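Side-chain contacts in levansucrase (Bacillus subtilis, PDB 1OYG), which belongs to the levansucrase/invertase family of enzymes, built as a five-bladed beta-propeller: residues L26-P29 against E30-N34; R115-K118 against D119-F123; Y257-S260 against T261-R265. All coordinates share one frame; numbering follows the deposited sequence.

Contact 1: L26-P29 against E30-N34; sequences LQIP and EQQKN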
loop_
_atom_site.group_PDB
_atom_site.type_symbol
_atom_site.label_atom_id
_atom_site.label_comp_id
_atom_site.label_asym_id
_atom_site.label_seq_id
_atom_site.Cartn_x
_atom_site.Cartn_y
_atom_site.Cartn_z
ATOM N N LEU A 26 -17.263 -12.053 3.447
ATOM C CA LEU A 26 -18.556 -12.046 4.126
ATOM C C LEU A 26 -18.448 -12.414 5.606
ATOM O O LEU A 26 -19.335 -12.079 6.388
ATOM C CB LEU A 26 -19.541 -13.001 3.436
ATOM C CG LEU A 26 -20.263 -12.463 2.196
ATOM C CD1 LEU A 26 -20.954 -13.600 1.461
ATOM C CD2 LEU A 26 -21.269 -11.377 2.573
ATOM N N GLN A 27 -17.374 -13.108 5.981
ATOM C CA GLN A 27 -17.158 -13.514 7.371
ATOM C C GLN A 27 -16.585 -12.394 8.239
ATOM O O GLN A 27 -16.578 -12.503 9.460
ATOM C CB GLN A 27 -16.213 -14.721 7.447
ATOM C CG GLN A 27 -16.545 -15.897 6.529
ATOM C CD GLN A 27 -18.014 -16.250 6.514
ATOM O OE1 GLN A 27 -18.601 -16.524 7.562
ATOM N NE2 GLN A 27 -18.617 -16.246 5.328
ATOM N N ILE A 28 -16.106 -11.325 7.616
ATOM C CA ILE A 28 -15.363 -10.289 8.335
ATOM C C ILE A 28 -16.221 -9.402 9.263
ATOM O O ILE A 28 -15.787 -9.111 10.366
ATOM C CB ILE A 28 -14.501 -9.459 7.340
ATOM C CG1 ILE A 28 -13.342 -10.326 6.834
ATOM C CG2 ILE A 28 -13.983 -8.178 7.993
ATOM C CD1 ILE A 28 -12.430 -9.655 5.822
ATOM N N PRO A 29 -17.408 -8.957 8.848
ATOM C CA PRO A 29 -18.264 -8.164 9.747
ATOM C C PRO A 29 -18.456 -8.742 11.162
ATOM O O PRO A 29 -18.400 -7.985 12.132
ATOM C CB PRO A 29 -19.589 -8.100 8.985
ATOM C CG PRO A 29 -19.163 -8.108 7.554
ATOM C CD PRO A 29 -18.014 -9.093 7.511
ATOM N N GLU A 30 -18.664 -10.049 11.286
ATOM C CA GLU A 30 -18.787 -10.670 12.604
ATOM C C GLU A 30 -17.416 -10.824 13.269
ATOM O O GLU A 30 -17.272 -10.570 14.461
ATOM C CB GLU A 30 -19.482 -12.031 12.504
ATOM C CG GLU A 30 -19.770 -12.706 13.844
ATOM C CD GLU A 30 -20.722 -11.922 14.738
ATOM O OE1 GLU A 30 -21.599 -11.206 14.214
ATOM O OE2 GLU A 30 -20.603 -12.033 15.977
ATOM N N GLN A 31 -16.416 -11.231 12.490
ATOM C CA GLN A 31 -15.072 -11.493 13.007
ATOM C C GLN A 31 -14.393 -10.243 13.563
ATOM O O GLN A 31 -13.669 -10.313 14.553
ATOM C CB GLN A 31 -14.196 -12.089 11.903
ATOM C CG GLN A 31 -12.861 -12.644 12.387
ATOM C CD GLN A 31 -11.961 -13.042 11.240
ATOM O OE1 GLN A 31 -12.054 -12.472 10.152
ATOM N NE2 GLN A 31 -11.098 -14.023 11.472
ATOM N N GLN A 32 -14.646 -9.101 12.933
ATOM C CA GLN A 32 -13.971 -7.850 13.285
ATOM C C GLN A 32 -14.390 -7.289 14.642
ATOM O O GLN A 32 -13.774 -6.343 15.135
ATOM C CB GLN A 32 -14.186 -6.796 12.193
ATOM C CG GLN A 32 -15.605 -6.238 12.116
ATOM C CD GLN A 32 -15.784 -5.264 10.974
ATOM O OE1 GLN A 32 -15.324 -5.513 9.862
ATOM N NE2 GLN A 32 -16.456 -4.151 11.245
ATOM N N LYS A 33 -15.436 -7.857 15.241
ATOM C CA LYS A 33 -15.835 -7.489 16.597
ATOM C C LYS A 33 -14.805 -7.933 17.642
ATOM O O LYS A 33 -14.820 -7.449 18.772
ATOM C CB LYS A 33 -17.199 -8.099 16.928
ATOM C CG LYS A 33 -18.353 -7.527 16.105
ATOM C CD LYS A 33 -19.612 -8.395 16.180
ATOM C CE LYS A 33 -20.073 -8.622 17.619
ATOM N NZ LYS A 33 -21.522 -8.966 17.727
ATOM N N ASN A 34 -13.935 -8.868 17.264
ATOM C CA ASN A 34 -12.860 -9.356 18.121
ATOM C C ASN A 34 -11.709 -8.349 18.181
ATOM O O ASN A 34 -11.167 -7.961 17.150
ATOM C CB ASN A 34 -12.364 -10.706 17.586
ATOM C CG ASN A 34 -11.538 -11.478 18.595
ATOM O OD1 ASN A 34 -10.687 -10.918 19.283
ATOM N ND2 ASN A 34 -11.777 -12.783 18.676
HETATM O O HOH W 1 -19.985 -11.713 9.048
#
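The flat amides of Gln-31 and Gln-32 both turn an oxygen toward Ile-28: OE1 of Gln-32 lies 3.5 Å from the Ile-28 CG2 methyl, while OE1 of Gln-31 approaches the CG1 branch more loosely. Their polar ends are hydrogen-bonded outside the segments, Gln-31 to Thr-368 OG1 and Asn-366 O, Gln-32 to Tyr-349 OH and Asp-347 OD1. Gln-32 folds back over the helix because its CG sits between the backbone N and the carbonyl carbon (chi1 71°). CG thus comes within 3.3 Å of Pro-29 O, and the side chain crosses that of Ile-28 at about a right angle. Backbone bonds from Gln-31 N to Gln-27 O (3.3 Å) and from Gln-32 N to Ile-28 O (2.8 Å) wind the short helix 28-31, which runs into a type I turn from Gln-31 to Asn-34. On the buried side of this helix Ile-28 packs against strands 348-355 and 363-374 of a propeller blade. One residue earlier the i to i-4 link is made through water 1, which accepts from Glu-30 N at 3.1 Å and donates to Leu-26 O at 2.8 Å. On the solvent side Lys-33 NZ and Glu-30 OE2 form a long salt bridge of 3.6 Å.

Contact 2: R115-K118 against D119-F123; sequences RVFK and DSDKF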
loop_
_atom_site.group_PDB
_atom_site.type_symbol
_atom_site.label_atom_id
_atom_site.label_comp_id
_atom_site.label_asym_id
_atom_site.label_seq_id
_atom_site.Cartn_x
_atom_site.Cartn_y
_atom_site.Cartn_z
ATOM N N ARG A 115 11.899 18.200 0.251
ATOM C CA ARG A 115 11.503 17.395 -0.892
ATOM C C ARG A 115 12.672 16.592 -1.443
ATOM O O ARG A 115 13.810 17.068 -1.482
ATOM C CB ARG A 115 10.951 18.285 -2.001
ATOM C CG ARG A 115 9.482 18.629 -1.838
ATOM C CD ARG A 115 8.884 19.317 -3.035
ATOM N NE ARG A 115 8.922 18.461 -4.219
ATOM C CZ ARG A 115 8.757 18.887 -5.466
ATOM N NH1 ARG A 115 8.540 20.170 -5.720
ATOM N NH2 ARG A 115 8.818 18.021 -6.471
ATOM N N VAL A 116 12.371 15.376 -1.883
ATOM C CA VAL A 116 13.348 14.531 -2.558
ATOM C C VAL A 116 13.698 15.127 -3.917
ATOM O O VAL A 116 14.861 15.135 -4.313
ATOM C CB VAL A 116 12.817 13.095 -2.742
ATOM C CG1 VAL A 116 13.717 12.285 -3.685
ATOM C CG2 VAL A 116 12.699 12.409 -1.391
ATOM N N PHE A 117 12.683 15.632 -4.617
ATOM C CA PHE A 117 12.831 16.095 -5.992
ATOM C C PHE A 117 12.691 17.605 -6.130
ATOM O O PHE A 117 11.912 18.237 -5.420
ATOM C CB PHE A 117 11.772 15.427 -6.876
ATOM C CG PHE A 117 11.913 13.936 -6.967
ATOM C CD1 PHE A 117 12.962 13.369 -7.675
ATOM C CD2 PHE A 117 10.991 13.094 -6.357
ATOM C CE1 PHE A 117 13.095 11.994 -7.762
ATOM C CE2 PHE A 117 11.126 11.724 -6.436
ATOM C CZ PHE A 117 12.174 11.172 -7.147
ATOM N N LYS A 118 13.477 18.173 -7.037
ATOM C CA LYS A 118 13.245 19.510 -7.574
ATOM C C LYS A 118 12.240 19.374 -8.711
ATOM O O LYS A 118 12.162 18.323 -9.343
ATOM C CB LYS A 118 14.544 20.112 -8.128
ATOM C CG LYS A 118 15.720 20.168 -7.153
ATOM C CD LYS A 118 16.991 20.603 -7.881
ATOM C CE LYS A 118 18.252 20.559 -7.003
ATOM N NZ LYS A 118 18.374 19.378 -6.110
ATOM N N ASP A 119 11.488 20.434 -8.990
ATOM C CA ASP A 119 10.544 20.428 -10.112
ATOM C C ASP A 119 11.237 20.123 -11.444
ATOM O O ASP A 119 10.643 19.512 -12.331
ATOM C CB ASP A 119 9.817 21.771 -10.218
ATOM C CG ASP A 119 8.779 21.972 -9.126
ATOM O OD1 ASP A 119 8.250 20.972 -8.591
ATOM O OD2 ASP A 119 8.420 23.112 -8.760
ATOM N N SER A 120 12.490 20.551 -11.572
ATOM C CA SER A 120 13.261 20.354 -12.796
ATOM C C SER A 120 13.755 18.917 -12.992
ATOM O O SER A 120 14.138 18.562 -14.100
ATOM C CB SER A 120 14.457 21.311 -12.819
ATOM O OG SER A 120 15.271 21.152 -11.671
ATOM N N ASP A 121 13.759 18.102 -11.937
ATOM C CA ASP A 121 14.311 16.742 -12.019
ATOM C C ASP A 121 13.603 15.854 -13.035
ATOM O O ASP A 121 14.250 15.064 -13.716
ATOM C CB ASP A 121 14.274 16.041 -10.657
ATOM C CG ASP A 121 15.326 16.548 -9.693
ATOM O OD1 ASP A 121 16.349 17.124 -10.123
ATOM O OD2 ASP A 121 15.213 16.373 -8.464
ATOM N N LYS A 122 12.283 15.980 -13.138
ATOM C CA LYS A 122 11.494 15.139 -14.044
ATOM C C LYS A 122 11.825 15.422 -15.508
ATOM O O LYS A 122 11.689 14.547 -16.360
ATOM C CB LYS A 122 9.992 15.320 -13.793
ATOM C CG LYS A 122 9.454 16.706 -14.143
ATOM C CD LYS A 122 7.950 16.840 -13.907
ATOM C CE LYS A 122 7.591 16.879 -12.438
ATOM N NZ LYS A 122 8.020 18.138 -11.773
ATOM N N PHE A 123 12.261 16.648 -15.787
ATOM C CA PHE A 123 12.679 17.039 -17.130
ATOM C C PHE A 123 14.114 16.610 -17.402
ATOM O O PHE A 123 14.407 16.065 -18.462
ATOM C CB PHE A 123 12.512 18.545 -17.317
ATOM C CG PHE A 123 11.098 19.002 -17.152
ATOM C CD1 PHE A 123 10.162 18.757 -18.142
ATOM C CD2 PHE A 123 10.691 19.638 -15.990
ATOM C CE1 PHE A 123 8.846 19.162 -17.990
ATOM C CE2 PHE A 123 9.376 20.048 -15.832
ATOM C CZ PHE A 123 8.453 19.807 -16.832
HETATM O O HOH W 2 16.571 16.364 -5.997
HETATM O O HOH W 3 10.513 16.766 -10.792
#
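Arg-115 reaches Asp-119 by bending at its third torsion (chi3 63°), which swings the guanidinium across to the carboxylate. NH1 of Arg-115 donates to Asp-119 OD1 at 3.0 Å, an almost straight salt bridge (176° at the hydrogen). The oxygen lies in the guanidinium plane, but the N-H comes in from above the carboxylate plane, the two planes being turned 49° apart. Phe-117 O rests over one guanidinium face, and NH2 goes on to a salt bridge with Glu-136. Asp-121, its CG lying beside its own backbone N, reaches back along the chain. Its OD2 takes Lys-118 N at 2.9 Å from above the carboxylate plane, and Asp-121 N returns a bond of 3.1 Å to Lys-118 O, closing a type I turn. The same OD2 touches the edge of the Phe-117 ring, 3.8 Å from Phe-117 CD1; that ring stacks on Tyr-188. This turn leads from edge strand 111-115 of a propeller blade into helix 121-124. Lys-122 curls back so that its NZ donates to Asp-119 O at 3.0 Å, on a lone pair in the carbonyl plane. Water 2 donates to both Val-116 O and Asp-121 OD2, at 2.8 Å to the latter. With a backbone N-H and a water both donating to OD2, the ionised form of the Asp-121 carboxylate is probably favoured.

Contact 3: Y257-S260 against T261-R265; sequences YGKS and TSFFR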
loop_
_atom_site.group_PDB
_atom_site.type_symbol
_atom_site.label_atom_id
_atom_site.label_comp_id
_atom_site.label_asym_id
_atom_site.label_seq_id
_atom_site.Cartn_x
_atom_site.Cartn_y
_atom_site.Cartn_z
ATOM N N TYR A 257 -15.803 -16.336 -5.803
ATOM C CA TYR A 257 -16.799 -16.553 -4.758
ATOM C C TYR A 257 -16.287 -17.487 -3.663
ATOM O O TYR A 257 -16.433 -17.199 -2.479
ATOM C CB TYR A 257 -18.074 -17.121 -5.382
ATOM C CG TYR A 257 -18.811 -16.128 -6.254
ATOM C CD1 TYR A 257 -19.967 -15.506 -5.802
ATOM C CD2 TYR A 257 -18.351 -15.809 -7.532
ATOM C CE1 TYR A 257 -20.652 -14.591 -6.596
ATOM C CE2 TYR A 257 -19.031 -14.899 -8.335
ATOM C CZ TYR A 257 -20.184 -14.296 -7.856
ATOM O OH TYR A 257 -20.873 -13.392 -8.637
ATOM N N GLY A 258 -15.695 -18.606 -4.064
ATOM C CA GLY A 258 -15.229 -19.613 -3.125
ATOM C C GLY A 258 -16.362 -20.392 -2.483
ATOM O O GLY A 258 -17.513 -20.300 -2.911
ATOM N N LYS A 259 -16.011 -21.165 -1.455
ATOM C CA LYS A 259 -16.934 -22.000 -0.670
ATOM C C LYS A 259 -17.505 -23.214 -1.410
ATOM O O LYS A 259 -17.145 -24.347 -1.104
ATOM C CB LYS A 259 -18.071 -21.167 -0.058
ATOM C CG LYS A 259 -18.980 -21.922 0.935
ATOM C CD LYS A 259 -18.202 -22.616 2.058
ATOM C CE LYS A 259 -19.135 -23.214 3.097
ATOM N NZ LYS A 259 -18.397 -23.689 4.300
ATOM N N SER A 260 -18.405 -22.980 -2.362
ATOM C CA SER A 260 -19.127 -24.062 -3.037
ATOM C C SER A 260 -19.955 -23.526 -4.199
ATOM O O SER A 260 -20.136 -22.321 -4.326
ATOM C CB SER A 260 -20.067 -24.757 -2.056
ATOM O OG SER A 260 -21.130 -23.892 -1.694
ATOM N N THR A 261 -20.483 -24.417 -5.031
ATOM C CA THR A 261 -21.370 -23.989 -6.112
ATOM C C THR A 261 -22.680 -23.460 -5.544
ATOM O O THR A 261 -23.240 -22.520 -6.088
ATOM C CB THR A 261 -21.615 -25.119 -7.125
ATOM O OG1 THR A 261 -20.454 -25.274 -7.946
ATOM C CG2 THR A 261 -22.726 -24.752 -8.129
ATOM N N SER A 262 -23.150 -24.040 -4.442
ATOM C CA SER A 262 -24.365 -23.565 -3.782
ATOM C C SER A 262 -24.206 -22.106 -3.364
ATOM O O SER A 262 -25.101 -21.288 -3.577
ATOM C CB SER A 262 -24.682 -24.420 -2.551
ATOM O OG SER A 262 -25.901 -24.014 -1.954
ATOM N N PHE A 263 -23.060 -21.784 -2.775
ATOM C CA PHE A 263 -22.785 -20.414 -2.372
ATOM C C PHE A 263 -22.698 -19.500 -3.590
ATOM O O PHE A 263 -23.243 -18.400 -3.570
ATOM C CB PHE A 263 -21.500 -20.313 -1.548
ATOM C CG PHE A 263 -21.084 -18.899 -1.281
ATOM C CD1 PHE A 263 -21.751 -18.138 -0.330
ATOM C CD2 PHE A 263 -20.067 -18.308 -2.019
ATOM C CE1 PHE A 263 -21.380 -16.815 -0.096
ATOM C CE2 PHE A 263 -19.701 -16.988 -1.797
ATOM C CZ PHE A 263 -20.355 -16.243 -0.836
ATOM N N PHE A 264 -22.020 -19.949 -4.643
ATOM C CA PHE A 264 -21.912 -19.158 -5.869
ATOM C C PHE A 264 -23.291 -18.809 -6.421
ATOM O O PHE A 264 -23.549 -17.669 -6.778
ATOM C CB PHE A 264 -21.108 -19.890 -6.951
ATOM C CG PHE A 264 -21.346 -19.357 -8.339
ATOM C CD1 PHE A 264 -20.749 -18.175 -8.747
ATOM C CD2 PHE A 264 -22.193 -20.019 -9.224
ATOM C CE1 PHE A 264 -20.970 -17.666 -10.020
ATOM C CE2 PHE A 264 -22.422 -19.515 -10.496
ATOM C CZ PHE A 264 -21.805 -18.336 -10.896
ATOM N N ARG A 265 -24.178 -19.794 -6.498
ATOM C CA ARG A 265 -25.510 -19.568 -7.058
ATOM C C ARG A 265 -26.276 -18.516 -6.266
ATOM O O ARG A 265 -26.871 -17.608 -6.845
ATOM C CB ARG A 265 -26.303 -20.873 -7.100
ATOM C CG ARG A 265 -25.855 -21.808 -8.202
ATOM C CD ARG A 265 -26.663 -23.092 -8.288
ATOM N NE ARG A 265 -26.066 -24.067 -9.199
ATOM C CZ ARG A 265 -25.485 -23.761 -10.353
#
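Tyr-257 and Phe-264 meet as a T-shaped pair: the CD1 edge of Phe-264 points at the centre of one Tyr-257 face, where Phe-264 CD1 lies 3.6 Å from Tyr-257 CD2, with planes 85° apart and centroids 4.9 Å apart. Phe-264 has CG anti to its backbone N (chi1 161°), which brings its ring edge onto that face of the tyrosine. The tyrosine OH is tied to Leu-251 O. Phe-263 sends its ring off another side of the helix, into the bend of residues 257-259. There Phe-263 CE2 lies 3.3 Å from Tyr-257 O and Phe-263 CD2 lies 3.4 Å from Gly-258 O, while CE2 also sits at the edge of the Tyr-257 ring. Lys-259 adds aliphatic cover: its CB approaches Phe-263 CB at 3.8 Å, the two side chains crossing at about a right angle, and its chain then bends away at chi2. Ser-260 N donates to Gly-258 O at 2.9 Å, closing a classic gamma turn centred on Lys-259. Ser-260 holds OG between its backbone N and its carbonyl carbon, and this conformation aims the hydroxyl at the first helical turn. OG accepts from Phe-263 N at 3.1 Å (164° at the hydrogen), and Ser-260 O takes Phe-264 N at 3.0 Å. Gamma turn and serine together form the entry to helix 261-273, a classic serine N-cap, with Phe-263 packing on His-23, edge-to-face, and on Leu-26 of helix 22-26.

All three contacts are partly buried and lie toward the periphery of the chain, about 22, 23 and 30 Å from its centre for contacts 1, 2 and 3. Contacts 1 and 3 share one side and touch: Leu-26 CD1 packs 3.6 Å from Phe-263 CZ, joining the helical N-terminal region to helix 261-273. Contact 2 stands on the opposite side of the centre, about 34 Å from contact 1 and 39 Å from contact 3 between nearest atoms. Their chemistry differs accordingly. Contact 1 sets amides and an isoleucine against blade strands, contact 2 relies on charged groups and waters at a strand-to-helix turn, and contact 3 combines aromatic rings with a serine cap.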